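Local coordinates for regulatory protein SWI6 (Saccharomyces cerevisiae, PDB 2XFV) that forms, as the Swi6 subunit, part of the yeast cell-cycle transcription factors SBF and MBF; this chain is Swi6's amino-terminal domain, at residues A[3-8]-A[100-105]; A[34-39]-A[91-96]; A[39-44]-A[61-66]; A[70-75]-A[80-85]. All coordinates share one frame; numbering follows the deposited sequence.

Contact 1: residues A[3-8]-A[100-105]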
loop_
_atom_site.group_PDB
_atom_site.type_symbol
_atom_site.label_atom_id
_atom_site.label_comp_id
_atom_site.label_asym_id
_atom_site.label_seq_id
_atom_site.Cartn_x
_atom_site.Cartn_y
_atom_site.Cartn_z
ATOM N N GLU A 3 2.695 -11.742 16.982
ATOM C CA GLU A 3 1.804 -12.213 15.923
ATOM C C GLU A 3 2.653 -12.260 14.671
ATOM O O GLU A 3 3.500 -11.396 14.464
ATOM C CB GLU A 3 0.649 -11.222 15.721
ATOM C CG GLU A 3 -0.273 -11.107 16.935
ATOM C CD GLU A 3 -1.229 -9.914 16.870
ATOM O OE1 GLU A 3 -1.172 -9.116 15.907
ATOM O OE2 GLU A 3 -2.043 -9.773 17.800
ATOM N N GLU A 4 2.436 -13.246 13.814
ATOM C CA GLU A 4 3.368 -13.399 12.708
ATOM C C GLU A 4 2.721 -13.914 11.422
ATOM O O GLU A 4 1.854 -14.777 11.466
ATOM C CB GLU A 4 4.487 -14.337 13.157
ATOM C CG GLU A 4 5.693 -14.332 12.274
ATOM C CD GLU A 4 6.885 -14.972 12.953
ATOM O OE1 GLU A 4 7.603 -14.258 13.680
ATOM O OE2 GLU A 4 7.095 -16.188 12.762
ATOM N N VAL A 5 3.142 -13.358 10.288
ATOM C CA VAL A 5 2.752 -13.891 8.986
ATOM C C VAL A 5 3.993 -13.934 8.104
ATOM O O VAL A 5 4.823 -13.027 8.132
ATOM C CB VAL A 5 1.648 -13.040 8.308
ATOM C CG1 VAL A 5 2.108 -11.605 8.138
ATOM C CG2 VAL A 5 1.261 -13.639 6.962
ATOM N N VAL A 6 4.133 -15.010 7.341
ATOM C CA VAL A 6 5.268 -15.116 6.422
ATOM C C VAL A 6 4.804 -15.379 4.994
ATOM O O VAL A 6 3.856 -16.133 4.765
ATOM C CB VAL A 6 6.285 -16.204 6.862
ATOM C CG1 VAL A 6 5.646 -17.584 6.857
ATOM C CG2 VAL A 6 7.519 -16.182 5.966
ATOM N N ARG A 7 5.473 -14.745 4.036
ATOM C CA ARG A 7 5.216 -14.985 2.624
ATOM C C ARG A 7 6.559 -15.189 1.932
ATOM O O ARG A 7 7.593 -14.807 2.474
ATOM C CB ARG A 7 4.466 -13.794 2.019
ATOM C CG ARG A 7 3.075 -13.582 2.610
ATOM C CD ARG A 7 2.113 -14.666 2.108
ATOM N NE ARG A 7 1.160 -15.092 3.136
ATOM C CZ ARG A 7 0.044 -14.435 3.432
ATOM N NH1 ARG A 7 -0.259 -13.322 2.783
ATOM N NH2 ARG A 7 -0.770 -14.889 4.375
ATOM N N TYR A 8 6.550 -15.784 0.744
ATOM C CA TYR A 8 7.791 -16.120 0.042
ATOM C C TYR A 8 7.822 -15.538 -1.364
ATOM O O TYR A 8 6.784 -15.423 -2.021
ATOM C CB TYR A 8 7.957 -17.648 -0.043
ATOM C CG TYR A 8 8.014 -18.297 1.319
ATOM C CD1 TYR A 8 9.231 -18.488 1.969
ATOM C CD2 TYR A 8 6.850 -18.679 1.974
ATOM C CE1 TYR A 8 9.284 -19.061 3.230
ATOM C CE2 TYR A 8 6.894 -19.258 3.230
ATOM C CZ TYR A 8 8.112 -19.443 3.853
ATOM O OH TYR A 8 8.155 -20.013 5.107
ATOM N N GLN A 100 -1.729 -8.735 1.295
ATOM C CA GLN A 100 -3.042 -8.081 1.376
ATOM C C GLN A 100 -4.004 -8.670 2.424
ATOM O O GLN A 100 -4.731 -7.930 3.086
ATOM C CB GLN A 100 -3.715 -8.004 -0.007
ATOM C CG GLN A 100 -4.120 -9.349 -0.632
ATOM C CD GLN A 100 -4.461 -9.251 -2.128
ATOM O OE1 GLN A 100 -5.599 -8.957 -2.502
ATOM N NE2 GLN A 100 -3.474 -9.516 -2.985
ATOM N N ASP A 101 -3.999 -9.990 2.588
ATOM C CA ASP A 101 -4.938 -10.624 3.510
ATOM C C ASP A 101 -4.561 -10.417 4.978
ATOM O O ASP A 101 -5.333 -10.762 5.871
ATOM C CB ASP A 101 -5.087 -12.117 3.209
ATOM C CG ASP A 101 -3.822 -12.900 3.494
ATOM O OD1 ASP A 101 -2.733 -12.295 3.469
ATOM O OD2 ASP A 101 -3.914 -14.120 3.740
ATOM N N ALA A 102 -3.380 -9.845 5.224
ATOM C CA ALA A 102 -2.920 -9.577 6.585
ATOM C C ALA A 102 -3.255 -8.162 7.057
ATOM O O ALA A 102 -2.934 -7.787 8.188
ATOM C CB ALA A 102 -1.413 -9.837 6.706
ATOM N N PHE A 103 -3.884 -7.380 6.186
ATOM C CA PHE A 103 -4.244 -5.993 6.498
ATOM C C PHE A 103 -5.709 -5.718 6.154
ATOM O O PHE A 103 -6.201 -6.156 5.116
ATOM C CB PHE A 103 -3.318 -5.012 5.768
ATOM C CG PHE A 103 -1.899 -5.027 6.283
ATOM C CD1 PHE A 103 -1.553 -4.296 7.408
ATOM C CD2 PHE A 103 -0.922 -5.794 5.654
ATOM C CE1 PHE A 103 -0.251 -4.318 7.904
ATOM C CE2 PHE A 103 0.384 -5.828 6.135
ATOM C CZ PHE A 103 0.724 -5.087 7.266
ATOM N N GLU A 104 -6.400 -5.006 7.039
ATOM C CA GLU A 104 -7.792 -4.625 6.812
ATOM C C GLU A 104 -7.964 -3.131 7.113
ATOM O O GLU A 104 -7.071 -2.502 7.681
ATOM C CB GLU A 104 -8.717 -5.458 7.706
ATOM C CG GLU A 104 -8.544 -5.178 9.195
ATOM C CD GLU A 104 -9.447 -6.037 10.078
ATOM O OE1 GLU A 104 -9.984 -7.054 9.584
ATOM O OE2 GLU A 104 -9.609 -5.697 11.271
ATOM N N PHE A 105 -9.098 -2.554 6.724
ATOM C CA PHE A 105 -9.382 -1.150 7.038
ATOM C C PHE A 105 -9.539 -0.946 8.547
ATOM O O PHE A 105 -10.106 -1.797 9.242
ATOM C CB PHE A 105 -10.687 -0.706 6.374
ATOM C CG PHE A 105 -10.581 -0.472 4.886
ATOM C CD1 PHE A 105 -9.350 -0.363 4.265
ATOM C CD2 PHE A 105 -11.730 -0.335 4.119
ATOM C CE1 PHE A 105 -9.266 -0.139 2.905
ATOM C CE2 PHE A 105 -11.649 -0.103 2.756
ATOM C CZ PHE A 105 -10.415 -0.016 2.155
#

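Contact 2: residues A[34-39]-A[91-96]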
loop_
_atom_site.group_PDB
_atom_site.type_symbol
_atom_site.label_atom_id
_atom_site.label_comp_id
_atom_site.label_asym_id
_atom_site.label_seq_id
_atom_site.Cartn_x
_atom_site.Cartn_y
_atom_site.Cartn_z
ATOM N N LEU A 34 15.663 -6.592 6.306
ATOM C CA LEU A 34 16.985 -6.116 5.872
ATOM C C LEU A 34 17.582 -6.772 4.613
ATOM O O LEU A 34 18.126 -6.064 3.754
ATOM C CB LEU A 34 17.989 -6.105 7.036
ATOM C CG LEU A 34 17.565 -5.215 8.214
ATOM C CD1 LEU A 34 18.588 -5.329 9.352
ATOM C CD2 LEU A 34 17.396 -3.755 7.783
ATOM N N PRO A 35 17.516 -8.114 4.499
ATOM C CA PRO A 35 18.065 -8.711 3.267
ATOM C C PRO A 35 17.424 -8.180 1.976
ATOM O O PRO A 35 18.138 -7.845 1.021
ATOM C CB PRO A 35 17.778 -10.210 3.445
ATOM C CG PRO A 35 17.836 -10.408 4.943
ATOM C CD PRO A 35 17.221 -9.135 5.528
ATOM N N ILE A 36 16.097 -8.098 1.953
ATOM C CA ILE A 36 15.386 -7.578 0.790
ATOM C C ILE A 36 15.655 -6.092 0.574
ATOM O O ILE A 36 15.804 -5.637 -0.557
ATOM C CB ILE A 36 13.865 -7.855 0.900
ATOM C CG1 ILE A 36 13.593 -9.346 0.629
ATOM C CG2 ILE A 36 13.077 -6.987 -0.071
ATOM C CD1 ILE A 36 12.197 -9.797 1.036
ATOM N N LEU A 37 15.724 -5.333 1.661
ATOM C CA LEU A 37 15.982 -3.896 1.549
ATOM C C LEU A 37 17.365 -3.603 0.973
ATOM O O LEU A 37 17.531 -2.676 0.170
ATOM C CB LEU A 37 15.805 -3.207 2.913
ATOM C CG LEU A 37 15.851 -1.671 2.929
ATOM C CD1 LEU A 37 14.800 -1.061 1.991
ATOM C CD2 LEU A 37 15.662 -1.140 4.363
ATOM N N GLN A 38 18.363 -4.375 1.398
ATOM C CA GLN A 38 19.719 -4.229 0.867
ATOM C C GLN A 38 19.776 -4.544 -0.635
ATOM O O GLN A 38 20.416 -3.821 -1.420
ATOM C CB GLN A 38 20.702 -5.126 1.647
ATOM C CG GLN A 38 22.163 -5.028 1.178
ATOM C CD GLN A 38 22.787 -3.668 1.455
ATOM O OE1 GLN A 38 23.259 -2.987 0.539
ATOM N NE2 GLN A 38 22.789 -3.263 2.718
ATOM N N GLN A 39 19.109 -5.621 -1.045
ATOM C CA GLN A 39 19.086 -5.982 -2.461
ATOM C C GLN A 39 18.369 -4.914 -3.290
ATOM O O GLN A 39 18.820 -4.544 -4.374
ATOM C CB GLN A 39 18.438 -7.358 -2.673
ATOM C CG GLN A 39 18.565 -7.874 -4.100
ATOM C CD GLN A 39 20.011 -8.109 -4.502
ATOM O OE1 GLN A 39 20.733 -8.856 -3.845
ATOM N NE2 GLN A 39 20.438 -7.471 -5.586
ATOM N N ASN A 91 4.789 -1.030 0.392
ATOM C CA ASN A 91 4.414 -0.299 -0.822
ATOM C C ASN A 91 5.621 -0.027 -1.730
ATOM O O ASN A 91 5.564 -0.260 -2.954
ATOM C CB ASN A 91 3.706 1.017 -0.461
ATOM C CG ASN A 91 3.167 1.757 -1.691
ATOM O OD1 ASN A 91 2.441 1.185 -2.511
ATOM N ND2 ASN A 91 3.515 3.036 -1.815
ATOM N N MET A 92 6.702 0.480 -1.136
ATOM C CA MET A 92 7.928 0.790 -1.882
ATOM C C MET A 92 8.486 -0.444 -2.614
ATOM O O MET A 92 8.955 -0.349 -3.755
ATOM C CB MET A 92 9.010 1.349 -0.943
ATOM C CG MET A 92 10.276 1.813 -1.675
ATOM S SD MET A 92 11.583 2.380 -0.564
ATOM C CE MET A 92 12.156 0.829 0.127
ATOM N N LEU A 93 8.444 -1.588 -1.938
ATOM C CA LEU A 93 8.963 -2.852 -2.470
ATOM C C LEU A 93 7.954 -3.609 -3.347
ATOM O O LEU A 93 8.253 -4.698 -3.851
ATOM C CB LEU A 93 9.410 -3.757 -1.316
ATOM C CG LEU A 93 10.496 -3.206 -0.384
ATOM C CD1 LEU A 93 10.655 -4.090 0.867
ATOM C CD2 LEU A 93 11.824 -3.046 -1.114
ATOM N N ASN A 94 6.769 -3.025 -3.526
ATOM C CA ASN A 94 5.674 -3.651 -4.261
ATOM C C ASN A 94 5.323 -5.036 -3.706
ATOM O O ASN A 94 5.094 -5.996 -4.452
ATOM C CB ASN A 94 5.956 -3.679 -5.773
ATOM C CG ASN A 94 5.983 -2.279 -6.391
ATOM O OD1 ASN A 94 6.866 -1.954 -7.186
ATOM N ND2 ASN A 94 5.017 -1.444 -6.015
ATOM N N LEU A 95 5.266 -5.116 -2.378
ATOM C CA LEU A 95 4.915 -6.353 -1.675
ATOM C C LEU A 95 3.618 -6.217 -0.874
ATOM O O LEU A 95 3.242 -7.131 -0.128
ATOM C CB LEU A 95 6.049 -6.779 -0.730
ATOM C CG LEU A 95 7.347 -7.249 -1.391
ATOM C CD1 LEU A 95 8.377 -7.631 -0.337
ATOM C CD2 LEU A 95 7.078 -8.427 -2.338
ATOM N N PHE A 96 2.935 -5.082 -0.997
ATOM C CA PHE A 96 1.694 -4.928 -0.248
ATOM C C PHE A 96 0.637 -5.921 -0.730
ATOM O O PHE A 96 -0.100 -6.499 0.076
ATOM C CB PHE A 96 1.135 -3.502 -0.287
ATOM C CG PHE A 96 -0.081 -3.334 0.578
ATOM C CD1 PHE A 96 0.049 -3.178 1.948
ATOM C CD2 PHE A 96 -1.356 -3.419 0.037
ATOM C CE1 PHE A 96 -1.069 -3.051 2.757
ATOM C CE2 PHE A 96 -2.478 -3.295 0.839
ATOM C CZ PHE A 96 -2.333 -3.106 2.203
#

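Contact 3: residues A[39-44]-A[61-66]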
loop_
_atom_site.group_PDB
_atom_site.type_symbol
_atom_site.label_atom_id
_atom_site.label_comp_id
_atom_site.label_asym_id
_atom_site.label_seq_id
_atom_site.Cartn_x
_atom_site.Cartn_y
_atom_site.Cartn_z
ATOM N N GLN A 39 19.109 -5.621 -1.045
ATOM C CA GLN A 39 19.086 -5.982 -2.461
ATOM C C GLN A 39 18.369 -4.914 -3.290
ATOM O O GLN A 39 18.820 -4.544 -4.374
ATOM C CB GLN A 39 18.438 -7.358 -2.673
ATOM C CG GLN A 39 18.565 -7.874 -4.100
ATOM C CD GLN A 39 20.011 -8.109 -4.502
ATOM O OE1 GLN A 39 20.733 -8.856 -3.845
ATOM N NE2 GLN A 39 20.438 -7.471 -5.586
ATOM N N TYR A 40 17.248 -4.427 -2.777
ATOM C CA TYR A 40 16.520 -3.350 -3.444
ATOM C C TYR A 40 17.430 -2.142 -3.647
ATOM O O TYR A 40 17.494 -1.569 -4.747
ATOM C CB TYR A 40 15.302 -2.954 -2.620
ATOM C CG TYR A 40 14.462 -1.870 -3.248
ATOM C CD1 TYR A 40 13.677 -2.136 -4.367
ATOM C CD2 TYR A 40 14.444 -0.583 -2.723
ATOM C CE1 TYR A 40 12.896 -1.146 -4.941
ATOM C CE2 TYR A 40 13.665 0.417 -3.299
ATOM C CZ TYR A 40 12.892 0.123 -4.405
ATOM O OH TYR A 40 12.116 1.102 -4.987
ATOM N N HIS A 41 18.141 -1.756 -2.591
ATOM C CA HIS A 41 19.109 -0.666 -2.693
ATOM C C HIS A 41 20.166 -0.930 -3.769
ATOM O O HIS A 41 20.503 -0.039 -4.559
ATOM C CB HIS A 41 19.790 -0.418 -1.342
ATOM C CG HIS A 41 20.780 0.705 -1.366
ATOM N ND1 HIS A 41 22.101 0.527 -1.715
ATOM C CD2 HIS A 41 20.635 2.025 -1.103
ATOM C CE1 HIS A 41 22.729 1.689 -1.660
ATOM N NE2 HIS A 41 21.862 2.614 -1.289
ATOM N N ASP A 42 20.697 -2.149 -3.807
ATOM C CA ASP A 42 21.817 -2.453 -4.716
ATOM C C ASP A 42 21.473 -2.578 -6.208
ATOM O O ASP A 42 22.202 -2.050 -7.060
ATOM C CB ASP A 42 22.575 -3.698 -4.247
ATOM C CG ASP A 42 23.278 -3.482 -2.913
ATOM O OD1 ASP A 42 23.440 -2.312 -2.500
ATOM O OD2 ASP A 42 23.666 -4.484 -2.277
ATOM N N THR A 43 20.389 -3.280 -6.533
ATOM C CA THR A 43 20.043 -3.534 -7.940
ATOM C C THR A 43 18.605 -3.166 -8.290
ATOM O O THR A 43 18.234 -3.154 -9.464
ATOM C CB THR A 43 20.220 -5.019 -8.319
ATOM O OG1 THR A 43 19.285 -5.812 -7.576
ATOM C CG2 THR A 43 21.638 -5.491 -8.030
ATOM N N GLY A 44 17.791 -2.901 -7.272
ATOM C CA GLY A 44 16.391 -2.578 -7.480
ATOM C C GLY A 44 15.520 -3.780 -7.796
ATOM O O GLY A 44 14.332 -3.624 -8.102
ATOM N N ASN A 61 23.210 0.425 9.280
ATOM C CA ASN A 61 23.280 1.868 9.534
ATOM C C ASN A 61 22.997 2.647 8.257
ATOM O O ASN A 61 22.269 3.642 8.267
ATOM C CB ASN A 61 24.668 2.298 10.047
ATOM C CG ASN A 61 25.027 1.706 11.402
ATOM O OD1 ASN A 61 24.157 1.373 12.218
ATOM N ND2 ASN A 61 26.336 1.584 11.653
ATOM N N LYS A 62 23.614 2.200 7.165
ATOM C CA LYS A 62 23.530 2.885 5.875
ATOM C C LYS A 62 22.123 2.861 5.299
ATOM O O LYS A 62 21.688 3.831 4.683
ATOM C CB LYS A 62 24.484 2.248 4.858
ATOM C CG LYS A 62 25.826 2.937 4.710
ATOM C CD LYS A 62 26.713 2.706 5.901
ATOM C CE LYS A 62 28.172 2.757 5.489
ATOM N NZ LYS A 62 29.044 2.148 6.526
ATOM N N LEU A 63 21.430 1.738 5.469
ATOM C CA LEU A 63 20.067 1.598 4.960
ATOM C C LEU A 63 19.079 2.457 5.759
ATOM O O LEU A 63 18.206 3.107 5.186
ATOM C CB LEU A 63 19.634 0.126 4.991
ATOM C CG LEU A 63 20.389 -0.834 4.063
ATOM C CD1 LEU A 63 20.004 -2.268 4.382
ATOM C CD2 LEU A 63 20.114 -0.523 2.583
ATOM N N LEU A 64 19.218 2.451 7.083
ATOM C CA LEU A 64 18.347 3.259 7.936
ATOM C C LEU A 64 18.530 4.736 7.616
ATOM O O LEU A 64 17.558 5.499 7.564
ATOM C CB LEU A 64 18.635 3.008 9.422
ATOM C CG LEU A 64 18.310 1.605 9.966
ATOM C CD1 LEU A 64 18.674 1.475 11.470
ATOM C CD2 LEU A 64 16.843 1.266 9.757
ATOM N N ALA A 65 19.781 5.145 7.419
ATOM C CA ALA A 65 20.067 6.542 7.083
ATOM C C ALA A 65 19.493 6.924 5.710
ATOM O O ALA A 65 18.791 7.944 5.564
ATOM C CB ALA A 65 21.579 6.806 7.133
ATOM N N HIS A 66 19.782 6.107 4.705
ATOM C CA HIS A 66 19.372 6.421 3.330
ATOM C C HIS A 66 17.847 6.467 3.157
ATOM O O HIS A 66 17.305 7.374 2.509
ATOM C CB HIS A 66 19.980 5.412 2.349
ATOM C CG HIS A 66 19.566 5.633 0.928
ATOM N ND1 HIS A 66 20.080 6.652 0.151
ATOM C CD2 HIS A 66 18.679 4.974 0.145
ATOM C CE1 HIS A 66 19.531 6.605 -1.051
ATOM N NE2 HIS A 66 18.677 5.597 -1.080
#

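Contact 4: residues A[70-75]-A[80-85]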
loop_
_atom_site.group_PDB
_atom_site.type_symbol
_atom_site.label_atom_id
_atom_site.label_comp_id
_atom_site.label_asym_id
_atom_site.label_seq_id
_atom_site.Cartn_x
_atom_site.Cartn_y
_atom_site.Cartn_z
ATOM N N ALA A 70 13.190 5.538 11.019
ATOM C CA ALA A 70 13.377 5.630 12.473
ATOM C C ALA A 70 13.080 4.273 13.095
ATOM O O ALA A 70 12.273 3.502 12.549
ATOM C CB ALA A 70 12.442 6.690 13.069
ATOM N N VAL A 71 13.704 3.983 14.236
ATOM C CA VAL A 71 13.480 2.711 14.925
ATOM C C VAL A 71 13.155 2.915 16.399
ATOM O O VAL A 71 13.647 3.857 17.037
ATOM C CB VAL A 71 14.681 1.723 14.778
ATOM C CG1 VAL A 71 14.933 1.391 13.279
ATOM C CG2 VAL A 71 15.939 2.297 15.422
ATOM N N ASN A 72 12.291 2.047 16.917
ATOM C CA ASN A 72 12.072 1.925 18.344
ATOM C C ASN A 72 12.941 0.793 18.876
ATOM O O ASN A 72 13.253 -0.167 18.154
ATOM C CB ASN A 72 10.598 1.665 18.664
ATOM C CG ASN A 72 9.742 2.905 18.454
ATOM O OD1 ASN A 72 9.686 3.795 19.312
ATOM N ND2 ASN A 72 9.099 2.976 17.318
ATOM N N THR A 73 13.341 0.915 20.134
ATOM C CA THR A 73 14.289 -0.031 20.731
ATOM C C THR A 73 13.620 -0.654 21.936
ATOM O O THR A 73 12.997 0.065 22.713
ATOM C CB THR A 73 15.571 0.725 21.207
ATOM O OG1 THR A 73 16.128 1.474 20.112
ATOM C CG2 THR A 73 16.634 -0.261 21.763
ATOM N N ASP A 74 13.721 -1.974 22.095
ATOM C CA ASP A 74 13.150 -2.651 23.275
ATOM C C ASP A 74 14.203 -2.854 24.381
ATOM O O ASP A 74 15.355 -2.442 24.223
ATOM C CB ASP A 74 12.418 -3.977 22.911
ATOM C CG ASP A 74 13.357 -5.102 22.448
ATOM O OD1 ASP A 74 14.579 -5.056 22.713
ATOM O OD2 ASP A 74 12.855 -6.071 21.824
ATOM N N ASP A 75 13.808 -3.479 25.489
ATOM C CA ASP A 75 14.704 -3.632 26.642
ATOM C C ASP A 75 15.938 -4.502 26.368
ATOM O O ASP A 75 16.914 -4.472 27.145
ATOM C CB ASP A 75 13.956 -4.221 27.838
ATOM C CG ASP A 75 13.147 -3.196 28.594
ATOM O OD1 ASP A 75 13.259 -1.991 28.300
ATOM O OD2 ASP A 75 12.403 -3.606 29.509
ATOM N N TRP A 80 12.714 -2.167 16.231
ATOM C CA TRP A 80 11.340 -2.291 15.748
ATOM C C TRP A 80 10.939 -1.056 14.927
ATOM O O TRP A 80 11.498 0.027 15.126
ATOM C CB TRP A 80 10.390 -2.434 16.951
ATOM C CG TRP A 80 10.656 -3.683 17.783
ATOM C CD1 TRP A 80 11.629 -3.844 18.743
ATOM C CD2 TRP A 80 9.914 -4.914 17.749
ATOM N NE1 TRP A 80 11.553 -5.129 19.288
ATOM C CE2 TRP A 80 10.500 -5.789 18.707
ATOM C CE3 TRP A 80 8.797 -5.357 17.016
ATOM C CZ2 TRP A 80 10.016 -7.092 18.930
ATOM C CZ3 TRP A 80 8.319 -6.658 17.239
ATOM C CH2 TRP A 80 8.924 -7.503 18.198
ATOM N N ILE A 81 9.973 -1.209 14.021
ATOM C CA ILE A 81 9.465 -0.063 13.251
ATOM C C ILE A 81 7.958 0.141 13.436
ATOM O O ILE A 81 7.242 -0.788 13.801
ATOM C CB ILE A 81 9.770 -0.191 11.736
ATOM C CG1 ILE A 81 9.112 -1.454 11.149
ATOM C CG2 ILE A 81 11.285 -0.162 11.503
ATOM C CD1 ILE A 81 9.236 -1.560 9.591
ATOM N N GLU A 82 7.477 1.360 13.182
ATOM C CA GLU A 82 6.050 1.646 13.321
ATOM C C GLU A 82 5.222 0.976 12.231
ATOM O O GLU A 82 5.735 0.657 11.166
ATOM C CB GLU A 82 5.802 3.160 13.290
ATOM C CG GLU A 82 6.569 3.886 14.383
ATOM C CD GLU A 82 5.813 5.044 14.980
ATOM O OE1 GLU A 82 5.406 5.947 14.216
ATOM O OE2 GLU A 82 5.640 5.055 16.220
ATOM N N LEU A 83 3.940 0.769 12.514
ATOM C CA LEU A 83 2.993 0.220 11.539
ATOM C C LEU A 83 3.011 0.997 10.228
ATOM O O LEU A 83 3.015 0.412 9.146
ATOM C CB LEU A 83 1.574 0.260 12.126
ATOM C CG LEU A 83 0.366 0.043 11.199
ATOM C CD1 LEU A 83 0.318 -1.388 10.656
ATOM C CD2 LEU A 83 -0.932 0.385 11.932
ATOM N N GLU A 84 2.989 2.322 10.309
ATOM C CA GLU A 84 2.935 3.117 9.074
ATOM C C GLU A 84 4.194 2.963 8.227
ATOM O O GLU A 84 4.124 2.962 6.994
ATOM C CB GLU A 84 2.649 4.588 9.376
ATOM C CG GLU A 84 1.175 4.803 9.714
ATOM C CD GLU A 84 0.791 6.259 9.881
ATOM O OE1 GLU A 84 1.447 7.143 9.270
ATOM O OE2 GLU A 84 -0.194 6.505 10.613
ATOM N N LYS A 85 5.342 2.838 8.892
ATOM C CA LYS A 85 6.606 2.597 8.195
ATOM C C LYS A 85 6.614 1.196 7.569
ATOM O O LYS A 85 7.103 1.010 6.448
ATOM C CB LYS A 85 7.804 2.810 9.149
ATOM C CG LYS A 85 9.215 2.589 8.545
ATOM C CD LYS A 85 9.468 3.402 7.255
ATOM C CE LYS A 85 9.585 4.923 7.486
ATOM N NZ LYS A 85 9.660 5.665 6.178
HETATM O O HOH W 1 9.555 3.262 12.394
#

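Contact 1: residues A[3-8]-A[100-105]
Asp-101 OD1 takes two N-H groups from Arg-7 in the modelled conformer of the acid. A second conformer exists, so the bridge may not always be held. The bond from NH1 is short, 2.8 Å from Arg-7 NH1 to Asp-101 OD1, and nearly straight at 168°. That from NH2 to the same oxygen is weak. Arg-7 NH2 also reaches Asp-101 OD2 at 3.3 Å, so the pair forms an end-on, two-nitrogen salt bridge. It ties strand 2-9 of the Swi6 amino-terminal domain to the 3-10 turn before strand 103-105, which pairs with a strand of the second subunit. OD1 lies in the guanidinium plane, but the carboxylate is rotated 43° from that plane. Arg-7 gets there by bending at chi2 and chi3. Its NH1 also bonds Leu-98 O. Next to the bridge is one loose apolar pair. In the given conformer of Val-5, CG2 sits over one guanidinium face of Arg-7, toward its rim, while Val-5 CG1 is 4.2 Å from Ala-102 CB.

Contact 2: residues A[34-39]-A[91-96]
Leu-37 and Met-92 meet at about a right angle, methyl to methyl, with 3.7 Å between Leu-37 CD1 and Met-92 CE. Beside them Ile-36 and Leu-93 meet on a slant. There the branch methyl does the touching: Ile-36 CG2 is 3.9 Å from Leu-93 CD1. These two pairs join helix 34-43 to the C-terminal end of helix 83-92. The first two torsions of Met-92 are extended (chi1 -175°, chi2 -177°), which carries the sulfur far from the backbone. A bend at chi3 (73°) then sets CE against Leu-37. Leu-37 sets out to one side of segment 91-96, and its end turns in to meet Met-92. Ile-36 and Leu-93 both point across from the start.

Asn-94 closes helix 83-92 with a positive phi in a Schellman motif. Leu-95 also points toward helix 34-43 but lies farther off, against Leu-17 and Leu-90. Ile-36 packs on Ile-15 and Leu-17 of strand 15-22, while Leu-37 also touches Tyr-67 of helix 57-67. Ile-36, Leu-37 and Leu-93 are buried. Met-92 lies at the margin, near a glycerol probably from the crystallisation liquor. No hydrogen bond or salt bridge crosses between the two segments, and the side chains that touch are all apolar. The join consequently rests mainly on shape and on the exclusion of water.

Contact 3: residues A[39-44]-A[61-66]
His-41 and Leu-63 form the inner part of this contact. Leu-63 CD2 lies 3.9 Å from His-41 CB and nears His-41 CG obliquely, at 4.2 Å. Leu-63 is buried; it sets out beside the line to the other segment, and its end turns in toward His-41. Farther out the contact depends on two exposed histidines. His-41 presents its edge to the face of His-66 in a T-shaped stack. The ring planes are 88° apart and the centroids 5.1 Å. The nearest atoms are the two CD2 carbons, His-41 CD2 and His-66 CD2, at 3.8 Å. His-41 NE2 lies over the His-66 face, shifted toward the rim.

Both histidines place CG anti to the backbone N (chi1 -179° and 178°), which carries each ring toward the other helix. The elements joined are helix 34-43, near its end, and helix 57-67. This is plain helix-to-helix packing within the Swi6 amino-terminal domain. Tyr-67 of helix 57-67 also touches His-41.

On the solvent side, His-41 ND1 donates to Asp-42 OD1 at 3.2 Å. The bond is straight and lies in the ring plane, but OD1 is met on its anti side and out of the carboxylate plane. It should limit rotation of the imidazole. The acid may favour a proton on His-41, while a charged His-66 nearby would oppose it: His-41 NE2 and His-66 NE2 are 4.4 Å apart.

Contact 4: residues A[70-75]-A[80-85]
The Trp-80 indole is met at its edge, where Asp-74 OD2 lies in the ring plane and accepts the NE1 hydrogen. The bond is 3.0 Å from Trp-80 NE1 to Asp-74 OD2, with an angle of 159° at the hydrogen. The carboxylate is turned 57° from the ring, and NE1 approaches OD2 from above the carboxylate plane. The other oxygen, OD1, takes the backbone N-H groups of Arg-76 and Glu-78 in the turn. Asp-74 thus links the connecting loop to the tryptophan. Asn-72 O also lies near the indole plane, at the edge. His-27 of a loop and Leu-29 of strand 28-29 also touch Trp-80.

The backbones meet at one antiparallel hydrogen-bonded pair, Asn-72 with Trp-80. Asn-72 N to Trp-80 O and Trp-80 N to Asn-72 O are both 2.8 Å. Asn-72 CB and Trp-80 CB are on the same sheet face, 4.4 Å apart. Val-71 CA adds a C-H...O contact of 3.3 Å to Trp-80 O. Past the pair a water bridges the two chain segments, donating to Ala-70 O and accepting from Glu-82 N, the N-cap residue of helix 83-92. Val-71 CG1 and Ile-81 CG2 make a looser apolar contact. The arrangement is a beta hairpin of strands 72-73 and 79-81, whose second strand also pairs with strand 28-29. Such a hairpin after helix 57-67 is consistent with a helix-turn-helix relative.

Overall arrangement
Helix 83-92 connects much of the set: it begins in contact 4 and ends in contact 2. Contacts 2 and 3 share helix 34-43 and lie about 10 Å apart between centres, with Tyr-40 packed on Leu-93. Contact 3 reaches contact 4 where Leu-64 CD2 meets Val-71 CG1 at 4.0 Å. Phe-103 joins contact 1 to the others, touching Phe-96 of contact 2 and Leu-83 of contact 4. Contacts 1 and 3 have centres about 24 Å apart. Contacts 1, 2 and 4 also touch the second subunit. A cacodylate near Trp-80 and a glycerol near Met-92 are probably from the crystallisation liquor. A calcium ion about 7 Å from the Val-71 side chain is too far for coordination by it.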